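Local coordinates for dihydrodipicolinate reductase N-terminus domain-containing protein (Mycobacterium smegmatis, PDB 6IAQ), which probably catalyses the NADP-dependent asymmetric reductive amination of ketones as a native amine dehydrogenase, related in sequence to 2,4-diaminopentanoate dehydrogenase, at residues N19-G24 and T305-M310; V11-G16 and G35-S40. All coordinates share one frame; numbering follows the deposited sequence.

Contact 1 of 2, residues N19-G24 and T305-M310; sequences NSIVAG and TTCTQM. With NAP (NADP nicotinamide-adenine-dinucleotide phosphate), chain F.
Asn19 touches Met310 across the helix pair. Its OD1 lies 3.8 Å from Met310 CE, and the two side chains cross at about a right angle. OD1 is buried here and has no hydrogen-bond partner in the model. The amide is held from its other end, where ND2 bonds to Gly14 O and Val79 O. Ile21 comes next on the contact face. Its CB stands 3.8 Å from Cys307 SG. Its CG2 branch, anti to the backbone N, adds a touch on Cys307 CB at 3.9 Å.

The axes of segments 19-24 and 305-310 approach to 9.2 Å and cross at -48°. Helix 17-28 is the first helix of the Rossmann domain that binds the dinucleotide. Helix 302-312 comes from far along the chain, from sequence related to the C-terminal domain of 2,4-diaminopentanoate dehydrogenase, and packs against it.

Val22 and Cys307 have the nearest CA atoms across the contact, 5.4 Å apart. CG2 of Val22 does the touching. This methyl lies anti to the carbonyl carbon and fits between two partners, 3.7 Å from Cys307 CB and 3.7 Å from Met310 CE. Met310 brings its methyl there by a bend at the last torsion, chi3 65°. Val79 of strand 77-80 packs on both Val22 and Met310. One residue before Cys307, Thr306 turns to the cofactor, with CG2 3.2 Å from C4N of the NADP nicotinamide.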
ATOM      1  N   ASN A  19      -9.455  14.077  18.737  1.00 29.87           N
ATOM      2  CA  ASN A  19      -8.517  15.239  18.801  1.00 29.80           C
ATOM      3  C   ASN A  19      -7.726  15.220  20.103  1.00 32.45           C
ATOM      4  O   ASN A  19      -6.612  15.770  20.098  1.00 33.44           O
ATOM      5  CB  ASN A  19      -9.160  16.582  18.488  1.00 29.08           C
ATOM      6  CG  ASN A  19      -8.953  16.971  17.042  1.00 32.37           C
ATOM      7  OD1 ASN A  19      -8.208  16.291  16.327  1.00 32.63           O
ATOM      8  ND2 ASN A  19      -9.599  18.042  16.593  1.00 28.39           N
ATOM      9  N   SER A  20      -8.210  14.560  21.156  1.00 30.26           N
ATOM     10  CA  SER A  20      -7.409  14.401  22.387  1.00 31.91           C
ATOM     11  C   SER A  20      -6.152  13.594  22.053  1.00 37.55           C
ATOM     12  O   SER A  20      -5.066  13.989  22.480  1.00 39.81           O
ATOM     13  CB  SER A  20      -8.203  13.792  23.513  1.00 36.19           C
ATOM     14  OG  SER A  20      -9.290  14.661  23.856  1.00 35.78           O
ATOM     15  N   ILE A  21      -6.289  12.520  21.277  1.00 32.65           N
ATOM     16  CA  ILE A  21      -5.133  11.657  20.882  1.00 29.78           C
ATOM     17  C   ILE A  21      -4.265  12.464  19.909  1.00 29.75           C
ATOM     18  O   ILE A  21      -3.022  12.466  20.050  1.00 31.71           O
ATOM     19  CB  ILE A  21      -5.621  10.331  20.262  1.00 29.45           C
ATOM     20  CG1 ILE A  21      -6.493   9.545  21.240  1.00 27.25           C
ATOM     21  CG2 ILE A  21      -4.438   9.503  19.786  1.00 28.85           C
ATOM     22  CD1 ILE A  21      -7.249   8.375  20.625  1.00 27.57           C
ATOM     23  N   VAL A  22      -4.892  13.088  18.935  1.00 25.83           N
ATOM     24  CA  VAL A  22      -4.201  13.849  17.869  1.00 30.76           C
ATOM     25  C   VAL A  22      -3.325  14.941  18.498  1.00 36.20           C
ATOM     26  O   VAL A  22      -2.166  15.098  18.058  1.00 32.43           O
ATOM     27  CB  VAL A  22      -5.213  14.422  16.881  1.00 28.17           C
ATOM     28  CG1 VAL A  22      -4.582  15.487  16.002  1.00 32.25           C
ATOM     29  CG2 VAL A  22      -5.851  13.312  16.047  1.00 30.26           C
ATOM     30  N   ALA A  23      -3.855  15.661  19.491  1.00 35.88           N
ATOM     31  CA  ALA A  23      -3.156  16.795  20.130  1.00 35.32           C
ATOM     32  C   ALA A  23      -1.797  16.319  20.648  1.00 36.22           C
ATOM     33  O   ALA A  23      -0.782  16.965  20.330  1.00 38.37           O
ATOM     34  CB  ALA A  23      -4.025  17.403  21.207  1.00 39.69           C
ATOM     35  N   GLY A  24      -1.758  15.196  21.360  1.00 33.43           N
ATOM     36  CA  GLY A  24      -0.537  14.614  21.933  1.00 35.08           C
ATOM     37  C   GLY A  24       0.452  14.231  20.839  1.00 40.76           C
ATOM     38  O   GLY A  24       1.675  14.458  21.034  1.00 38.10           O
ATOM     39  N   THR A 305      -4.705   4.512  14.264  1.00 23.03           N
ATOM     40  CA  THR A 305      -4.325   4.854  12.867  1.00 24.68           C
ATOM     41  C   THR A 305      -5.323   5.871  12.291  1.00 26.49           C
ATOM     42  O   THR A 305      -4.993   6.524  11.275  1.00 24.31           O
ATOM     43  CB  THR A 305      -4.156   3.622  11.971  1.00 23.65           C
ATOM     44  OG1 THR A 305      -5.403   2.923  11.869  1.00 22.75           O
ATOM     45  CG2 THR A 305      -3.066   2.685  12.461  1.00 22.95           C
ATOM     46  N   THR A 306      -6.496   6.056  12.883  1.00 26.39           N
ATOM     47  CA  THR A 306      -7.336   7.228  12.542  1.00 25.57           C
ATOM     48  C   THR A 306      -6.493   8.493  12.769  1.00 26.92           C
ATOM     49  O   THR A 306      -6.399   9.374  11.879  1.00 25.52           O
ATOM     50  CB  THR A 306      -8.606   7.278  13.390  1.00 26.52           C
ATOM     51  OG1 THR A 306      -9.478   6.223  13.015  1.00 27.90           O
ATOM     52  CG2 THR A 306      -9.328   8.599  13.274  1.00 32.76           C
ATOM     53  N   CYS A 307      -5.851   8.560  13.921  1.00 26.69           N
ATOM     54  CA  CYS A 307      -5.175   9.786  14.440  1.00 27.32           C
ATOM     55  C   CYS A 307      -3.802   9.932  13.768  1.00 31.21           C
ATOM     56  O   CYS A 307      -3.495  11.040  13.310  1.00 27.17           O
ATOM     57  CB  CYS A 307      -5.101   9.700  15.956  1.00 26.66           C
ATOM     58  SG  CYS A 307      -6.768   9.683  16.668  1.00 28.40           S
ATOM     59  N   THR A 308      -3.026   8.845  13.659  1.00 25.67           N
ATOM     60  CA  THR A 308      -1.681   8.872  13.014  1.00 28.92           C
ATOM     61  C   THR A 308      -1.829   9.281  11.557  1.00 27.03           C
ATOM     62  O   THR A 308      -0.989  10.043  11.085  1.00 30.40           O
ATOM     63  CB  THR A 308      -0.935   7.536  13.061  1.00 29.22           C
ATOM     64  OG1 THR A 308      -1.707   6.555  12.346  1.00 28.48           O
ATOM     65  CG2 THR A 308      -0.633   7.144  14.485  1.00 31.70           C
ATOM     66  N   GLN A 309      -2.872   8.828  10.865  1.00 26.66           N
ATOM     67  CA  GLN A 309      -2.993   9.157   9.430  1.00 25.43           C
ATOM     68  C   GLN A 309      -3.299  10.643   9.258  1.00 29.95           C
ATOM     69  O   GLN A 309      -2.649  11.270   8.401  1.00 27.87           O
ATOM     70  CB  GLN A 309      -3.967   8.214   8.752  1.00 23.77           C
ATOM     71  CG  GLN A 309      -3.363   6.819   8.598  1.00 24.04           C
ATOM     72  CD  GLN A 309      -4.327   5.901   7.911  1.00 22.83           C
ATOM     73  OE1 GLN A 309      -4.370   5.830   6.691  1.00 26.35           O
ATOM     74  NE2 GLN A 309      -5.122   5.209   8.699  1.00 24.74           N
ATOM     75  N   MET A 310      -4.226  11.207  10.037  1.00 29.79           N
ATOM     76  CA  MET A 310      -4.528  12.659   9.940  1.00 28.29           C
ATOM     77  C   MET A 310      -3.256  13.444  10.264  1.00 23.85           C
ATOM     78  O   MET A 310      -2.960  14.391   9.558  1.00 30.96           O
ATOM     79  CB  MET A 310      -5.670  13.100  10.873  1.00 29.16           C
ATOM     80  CG  MET A 310      -5.957  14.585  10.735  1.00 30.67           C
ATOM     81  SD  MET A 310      -7.650  15.066  11.253  1.00 32.72           S
ATOM     82  CE  MET A 310      -7.453  14.650  12.979  1.00 27.72           C
TER
HETATM   83  PA  NAP F 402     -16.455  13.099  19.963  1.00 26.75           P
HETATM   84  O1A NAP F 402     -15.627  12.595  21.049  1.00 26.25           O
HETATM   85  O2A NAP F 402     -18.005  13.232  20.050  1.00 25.71           O
HETATM   86  O5B NAP F 402     -15.832  14.553  19.560  1.00 29.38           O
HETATM   87  C5B NAP F 402     -16.534  15.502  18.745  1.00 29.66           C
HETATM   88  C4B NAP F 402     -16.082  16.898  19.154  1.00 32.85           C
HETATM   89  O4B NAP F 402     -16.684  17.898  18.336  1.00 33.64           O
HETATM   90  C3B NAP F 402     -16.411  17.288  20.620  1.00 34.37           C
HETATM   91  O3B NAP F 402     -15.152  17.760  21.158  1.00 34.47           O
HETATM   92  C2B NAP F 402     -17.393  18.454  20.551  1.00 38.56           C
HETATM   93  O2B NAP F 402     -17.147  19.487  21.531  1.00 41.17           O
HETATM   94  C1B NAP F 402     -16.977  19.021  19.229  1.00 33.78           C
HETATM   95  N9A NAP F 402     -17.942  19.851  18.513  1.00 37.01           N
HETATM   96  C8A NAP F 402     -19.182  19.545  18.080  1.00 33.26           C
HETATM   97  N7A NAP F 402     -19.658  20.589  17.391  1.00 34.98           N
HETATM   98  C5A NAP F 402     -18.675  21.518  17.323  1.00 37.22           C
HETATM   99  C6A NAP F 402     -18.469  22.861  16.725  1.00 38.30           C
HETATM  100  N6A NAP F 402     -19.431  23.453  16.028  1.00 40.84           N
HETATM  101  N1A NAP F 402     -17.300  23.472  16.912  1.00 37.82           N
HETATM  102  C2A NAP F 402     -16.276  22.926  17.598  1.00 38.14           C
HETATM  103  N3A NAP F 402     -16.364  21.707  18.177  1.00 37.50           N
HETATM  104  C4A NAP F 402     -17.544  21.031  18.072  1.00 34.81           C
HETATM  105  O3  NAP F 402     -16.235  12.233  18.583  1.00 27.67           O
HETATM  106  PN  NAP F 402     -14.785  11.628  18.052  1.00 25.24           P
HETATM  107  O1N NAP F 402     -14.617  10.172  18.362  1.00 27.32           O
HETATM  108  O2N NAP F 402     -13.668  12.541  18.415  1.00 24.96           O
HETATM  109  O5D NAP F 402     -15.223  11.791  16.523  1.00 24.22           O
HETATM  110  C5D NAP F 402     -15.376  13.030  15.821  1.00 25.52           C
HETATM  111  C4D NAP F 402     -15.753  12.877  14.374  1.00 26.50           C
HETATM  112  O4D NAP F 402     -14.636  12.221  13.689  1.00 27.28           O
HETATM  113  C3D NAP F 402     -17.006  12.063  14.212  1.00 25.18           C
HETATM  114  O3D NAP F 402     -17.875  12.588  13.225  1.00 23.76           O
HETATM  115  C2D NAP F 402     -16.465  10.696  13.771  1.00 25.39           C
HETATM  116  O2D NAP F 402     -17.474   9.989  13.038  1.00 24.89           O
HETATM  117  C1D NAP F 402     -15.192  11.116  12.981  1.00 26.95           C
HETATM  118  N1N NAP F 402     -14.199  10.030  12.919  1.00 23.74           N
HETATM  119  C2N NAP F 402     -13.715   9.708  11.735  1.00 24.60           C
HETATM  120  C3N NAP F 402     -12.825   8.649  11.628  1.00 24.38           C
HETATM  121  C7N NAP F 402     -12.206   8.278  10.298  1.00 26.19           C
HETATM  122  O7N NAP F 402     -11.559   7.231  10.280  1.00 26.83           O
HETATM  123  N7N NAP F 402     -12.326   9.071   9.218  1.00 24.85           N
HETATM  124  C4N NAP F 402     -12.449   7.958  12.779  1.00 22.74           C
HETATM  125  C5N NAP F 402     -12.969   8.319  14.018  1.00 23.77           C
HETATM  126  C6N NAP F 402     -13.846   9.375  14.041  1.00 22.34           C
HETATM  127  P2B NAP F 402     -17.268  19.223  23.102  1.00 38.72           P
HETATM  128  O1X NAP F 402     -16.154  18.304  23.515  1.00 35.82           O
HETATM  129  O2X NAP F 402     -16.932  20.571  23.737  1.00 37.48           O
HETATM  130  O3X NAP F 402     -18.716  18.728  23.154  1.00 43.32           O

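Contact 2 of 2, residues V11-G16 and G35-S40; sequences VVYGVG and GAIARS. With NAP (NADP nicotinamide-adenine-dinucleotide phosphate), chain F.
Ile37 lays its CD1 methyl over the face of the Tyr13 ring. The methyl is 3.8 Å from the ring centroid and only 8° off the ring normal, a CH-pi contact over the centre. CG1 of Ile37 is anti to the carbonyl carbon (chi1 -50°), and the chain then runs on nearly extended, which brings CD1 over the ring. CG2, anti to the backbone N, points to the cofactor instead and meets C2A of the adenine. The same CD1 also touches Val11 CG1 at 3.7 Å, and the two side chains meet at a slant. The Tyr13 ring has N1A of the adenine at its edge, in plane. Ring and isoleucine thus border the adenine together. Helix 66-73 packs on this side of the sheet through Ala66, which touches both.

Val12 and Ala36 point to the other face, where Leu48 lies against both. Val15 follows on the loop, with CG2 3.5 Å from Ile37 O. Two backbone bonds tie the parallel strands: Val12 N to Gly35 O, and Ile37 N to Val12 O. Gly14 N to Ile37 O carries the pairing one step into the turn. This bond is short, at 2.8 Å, but bent to 138°.

Beyond the strands both segments turn to NADP. Val15 N donates to the ribose oxygen O3B. The 2'-phosphate is gripped by Arg39 N and Ser40 N, both on O2X, and by Ser40 OG on O3X at 2.9 Å. The Arg39 CD methylene lies 3.5 Å from N7A of the adenine. This is the beta-alpha-beta unit of a Rossmann fold, with the glycine-rich turn after the first strand and a 2'-phosphate site after the second.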
ATOM      1  N   VAL A  11      -4.341  24.744  14.770  1.00 33.97           N
ATOM      2  CA  VAL A  11      -5.547  24.875  15.633  1.00 36.57           C
ATOM      3  C   VAL A  11      -6.232  23.502  15.699  1.00 34.49           C
ATOM      4  O   VAL A  11      -6.483  22.905  14.629  1.00 30.92           O
ATOM      5  CB  VAL A  11      -6.487  25.978  15.119  1.00 35.67           C
ATOM      6  CG1 VAL A  11      -7.909  25.854  15.688  1.00 35.47           C
ATOM      7  CG2 VAL A  11      -5.919  27.357  15.463  1.00 35.72           C
ATOM      8  N   VAL A  12      -6.476  22.991  16.906  1.00 35.94           N
ATOM      9  CA  VAL A  12      -7.202  21.695  17.069  1.00 36.47           C
ATOM     10  C   VAL A  12      -8.690  22.048  17.178  1.00 33.14           C
ATOM     11  O   VAL A  12      -9.099  22.777  18.113  1.00 31.65           O
ATOM     12  CB  VAL A  12      -6.630  20.752  18.154  1.00 43.54           C
ATOM     13  CG1 VAL A  12      -5.280  21.200  18.710  1.00 49.75           C
ATOM     14  CG2 VAL A  12      -7.583  20.431  19.271  1.00 45.27           C
ATOM     15  N   TYR A  13      -9.426  21.700  16.128  1.00 29.03           N
ATOM     16  CA  TYR A  13     -10.837  22.035  15.897  1.00 29.83           C
ATOM     17  C   TYR A  13     -11.681  20.839  16.362  1.00 35.80           C
ATOM     18  O   TYR A  13     -11.759  19.804  15.632  1.00 33.69           O
ATOM     19  CB  TYR A  13     -11.001  22.397  14.424  1.00 30.83           C
ATOM     20  CG  TYR A  13     -12.163  23.284  14.071  1.00 30.05           C
ATOM     21  CD1 TYR A  13     -13.346  23.260  14.797  1.00 31.87           C
ATOM     22  CD2 TYR A  13     -12.093  24.120  12.977  1.00 29.33           C
ATOM     23  CE1 TYR A  13     -14.431  24.027  14.421  1.00 29.60           C
ATOM     24  CE2 TYR A  13     -13.160  24.918  12.609  1.00 32.54           C
ATOM     25  CZ  TYR A  13     -14.329  24.884  13.346  1.00 29.64           C
ATOM     26  OH  TYR A  13     -15.393  25.651  12.984  1.00 31.89           O
ATOM     27  N   GLY A  14     -12.304  20.990  17.540  1.00 29.19           N
ATOM     28  CA  GLY A  14     -12.931  19.907  18.306  1.00 28.76           C
ATOM     29  C   GLY A  14     -11.896  19.304  19.229  1.00 31.23           C
ATOM     30  O   GLY A  14     -10.709  19.237  18.852  1.00 30.62           O
ATOM     31  N   VAL A  15     -12.303  18.931  20.431  1.00 28.31           N
ATOM     32  CA  VAL A  15     -11.401  18.415  21.489  1.00 33.89           C
ATOM     33  C   VAL A  15     -12.060  17.178  22.096  1.00 36.41           C
ATOM     34  O   VAL A  15     -12.183  17.112  23.330  1.00 41.01           O
ATOM     35  CB  VAL A  15     -11.080  19.484  22.541  1.00 35.47           C
ATOM     36  CG1 VAL A  15      -9.895  19.039  23.373  1.00 43.87           C
ATOM     37  CG2 VAL A  15     -10.780  20.821  21.900  1.00 32.20           C
ATOM     38  N   GLY A  16     -12.440  16.226  21.241  1.00 35.57           N
ATOM     39  CA  GLY A  16     -13.174  15.035  21.687  1.00 31.42           C
ATOM     40  C   GLY A  16     -12.264  13.845  21.766  1.00 31.91           C
ATOM     41  O   GLY A  16     -11.035  14.030  21.970  1.00 30.14           O
ATOM     42  N   GLY A  35      -4.137  27.236  19.021  1.00 39.51           N
ATOM     43  CA  GLY A  35      -5.577  27.450  19.278  1.00 40.27           C
ATOM     44  C   GLY A  35      -6.346  26.147  19.373  1.00 40.68           C
ATOM     45  O   GLY A  35      -5.812  25.102  18.943  1.00 31.39           O
ATOM     46  N   ALA A  36      -7.554  26.198  19.946  1.00 35.28           N
ATOM     47  CA  ALA A  36      -8.385  25.003  20.211  1.00 32.62           C
ATOM     48  C   ALA A  36      -9.852  25.442  20.321  1.00 34.68           C
ATOM     49  O   ALA A  36     -10.136  26.452  21.010  1.00 31.00           O
ATOM     50  CB  ALA A  36      -7.885  24.287  21.439  1.00 35.31           C
ATOM     51  N   ILE A  37     -10.728  24.765  19.586  1.00 32.00           N
ATOM     52  CA  ILE A  37     -12.166  25.100  19.456  1.00 34.11           C
ATOM     53  C   ILE A  37     -12.991  23.930  20.009  1.00 40.69           C
ATOM     54  O   ILE A  37     -12.719  22.750  19.640  1.00 31.10           O
ATOM     55  CB  ILE A  37     -12.520  25.444  18.011  1.00 30.32           C
ATOM     56  CG1 ILE A  37     -11.542  26.476  17.441  1.00 34.15           C
ATOM     57  CG2 ILE A  37     -13.978  25.879  17.884  1.00 29.02           C
ATOM     58  CD1 ILE A  37     -11.566  26.570  15.944  1.00 35.77           C
ATOM     59  N   ALA A  38     -13.932  24.244  20.900  1.00 38.66           N
ATOM     60  CA  ALA A  38     -14.871  23.276  21.503  1.00 36.26           C
ATOM     61  C   ALA A  38     -16.274  23.887  21.482  1.00 36.93           C
ATOM     62  O   ALA A  38     -16.460  25.009  20.927  1.00 38.63           O
ATOM     63  CB  ALA A  38     -14.427  22.904  22.901  1.00 39.32           C
ATOM     64  N   ARG A  39     -17.246  23.144  22.005  1.00 31.92           N
ATOM     65  CA  ARG A  39     -18.678  23.527  21.990  1.00 37.44           C
ATOM     66  C   ARG A  39     -19.202  23.515  23.438  1.00 38.66           C
ATOM     67  O   ARG A  39     -19.978  24.398  23.762  1.00 36.92           O
ATOM     68  CB  ARG A  39     -19.430  22.603  21.025  1.00 38.29           C
ATOM     69  CG  ARG A  39     -20.938  22.769  21.019  1.00 45.22           C
ATOM     70  CD  ARG A  39     -21.604  21.958  19.951  1.00 49.05           C
ATOM     71  NE  ARG A  39     -23.030  22.235  19.998  1.00 56.63           N
ATOM     72  CZ  ARG A  39     -23.893  21.667  20.836  1.00 63.25           C
ATOM     73  NH1 ARG A  39     -23.484  20.780  21.732  1.00 65.91           N
ATOM     74  NH2 ARG A  39     -25.174  21.985  20.770  1.00 67.23           N
ATOM     75  N   SER A  40     -18.791  22.557  24.282  1.00 41.90           N
ATOM     76  CA  SER A  40     -19.280  22.381  25.680  1.00 44.60           C
ATOM     77  C   SER A  40     -18.794  23.529  26.573  1.00 37.36           C
ATOM     78  O   SER A  40     -17.591  23.793  26.652  1.00 35.93           O
ATOM     79  CB  SER A  40     -18.893  21.028  26.234  1.00 41.19           C
ATOM     80  OG  SER A  40     -19.667  20.015  25.611  1.00 46.29           O
TER
HETATM   81  PA  NAP F 402     -16.455  13.099  19.963  1.00 26.75           P
HETATM   82  O1A NAP F 402     -15.627  12.595  21.049  1.00 26.25           O
HETATM   83  O2A NAP F 402     -18.005  13.232  20.050  1.00 25.71           O
HETATM   84  O5B NAP F 402     -15.832  14.553  19.560  1.00 29.38           O
HETATM   85  C5B NAP F 402     -16.534  15.502  18.745  1.00 29.66           C
HETATM   86  C4B NAP F 402     -16.082  16.898  19.154  1.00 32.85           C
HETATM   87  O4B NAP F 402     -16.684  17.898  18.336  1.00 33.64           O
HETATM   88  C3B NAP F 402     -16.411  17.288  20.620  1.00 34.37           C
HETATM   89  O3B NAP F 402     -15.152  17.760  21.158  1.00 34.47           O
HETATM   90  C2B NAP F 402     -17.393  18.454  20.551  1.00 38.56           C
HETATM   91  O2B NAP F 402     -17.147  19.487  21.531  1.00 41.17           O
HETATM   92  C1B NAP F 402     -16.977  19.021  19.229  1.00 33.78           C
HETATM   93  N9A NAP F 402     -17.942  19.851  18.513  1.00 37.01           N
HETATM   94  C8A NAP F 402     -19.182  19.545  18.080  1.00 33.26           C
HETATM   95  N7A NAP F 402     -19.658  20.589  17.391  1.00 34.98           N
HETATM   96  C5A NAP F 402     -18.675  21.518  17.323  1.00 37.22           C
HETATM   97  C6A NAP F 402     -18.469  22.861  16.725  1.00 38.30           C
HETATM   98  N6A NAP F 402     -19.431  23.453  16.028  1.00 40.84           N
HETATM   99  N1A NAP F 402     -17.300  23.472  16.912  1.00 37.82           N
HETATM  100  C2A NAP F 402     -16.276  22.926  17.598  1.00 38.14           C
HETATM  101  N3A NAP F 402     -16.364  21.707  18.177  1.00 37.50           N
HETATM  102  C4A NAP F 402     -17.544  21.031  18.072  1.00 34.81           C
HETATM  103  O3  NAP F 402     -16.235  12.233  18.583  1.00 27.67           O
HETATM  104  PN  NAP F 402     -14.785  11.628  18.052  1.00 25.24           P
HETATM  105  O1N NAP F 402     -14.617  10.172  18.362  1.00 27.32           O
HETATM  106  O2N NAP F 402     -13.668  12.541  18.415  1.00 24.96           O
HETATM  107  O5D NAP F 402     -15.223  11.791  16.523  1.00 24.22           O
HETATM  108  C5D NAP F 402     -15.376  13.030  15.821  1.00 25.52           C
HETATM  109  C4D NAP F 402     -15.753  12.877  14.374  1.00 26.50           C
HETATM  110  O4D NAP F 402     -14.636  12.221  13.689  1.00 27.28           O
HETATM  111  C3D NAP F 402     -17.006  12.063  14.212  1.00 25.18           C
HETATM  112  O3D NAP F 402     -17.875  12.588  13.225  1.00 23.76           O
HETATM  113  C2D NAP F 402     -16.465  10.696  13.771  1.00 25.39           C
HETATM  114  O2D NAP F 402     -17.474   9.989  13.038  1.00 24.89           O
HETATM  115  C1D NAP F 402     -15.192  11.116  12.981  1.00 26.95           C
HETATM  116  N1N NAP F 402     -14.199  10.030  12.919  1.00 23.74           N
HETATM  117  C2N NAP F 402     -13.715   9.708  11.735  1.00 24.60           C
HETATM  118  C3N NAP F 402     -12.825   8.649  11.628  1.00 24.38           C
HETATM  119  C7N NAP F 402     -12.206   8.278  10.298  1.00 26.19           C
HETATM  120  O7N NAP F 402     -11.559   7.231  10.280  1.00 26.83           O
HETATM  121  N7N NAP F 402     -12.326   9.071   9.218  1.00 24.85           N
HETATM  122  C4N NAP F 402     -12.449   7.958  12.779  1.00 22.74           C
HETATM  123  C5N NAP F 402     -12.969   8.319  14.018  1.00 23.77           C
HETATM  124  C6N NAP F 402     -13.846   9.375  14.041  1.00 22.34           C
HETATM  125  P2B NAP F 402     -17.268  19.223  23.102  1.00 38.72           P
HETATM  126  O1X NAP F 402     -16.154  18.304  23.515  1.00 35.82           O
HETATM  127  O2X NAP F 402     -16.932  20.571  23.737  1.00 37.48           O
HETATM  128  O3X NAP F 402     -18.716  18.728  23.154  1.00 43.32           O

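How the contacts relate
Both contacts are buried, and contact 1 lies nearer the centre of the chain. They share the first beta-alpha-beta unit: contact 2 pairs its two strands, and contact 1 packs the helix between them against helix 302-312, from outside the unit and far along the chain. Contact 2 lies at one edge of the parallel sheet and relies on backbone bonds as well as side-chain packing. Contact 1 is helix on helix, with apolar and sulfur packing. The amide of Asn19 joins the two contacts. They also divide the cofactor, contact 2 holding the adenosine end with its phosphate and contact 1 touching the nicotinamide.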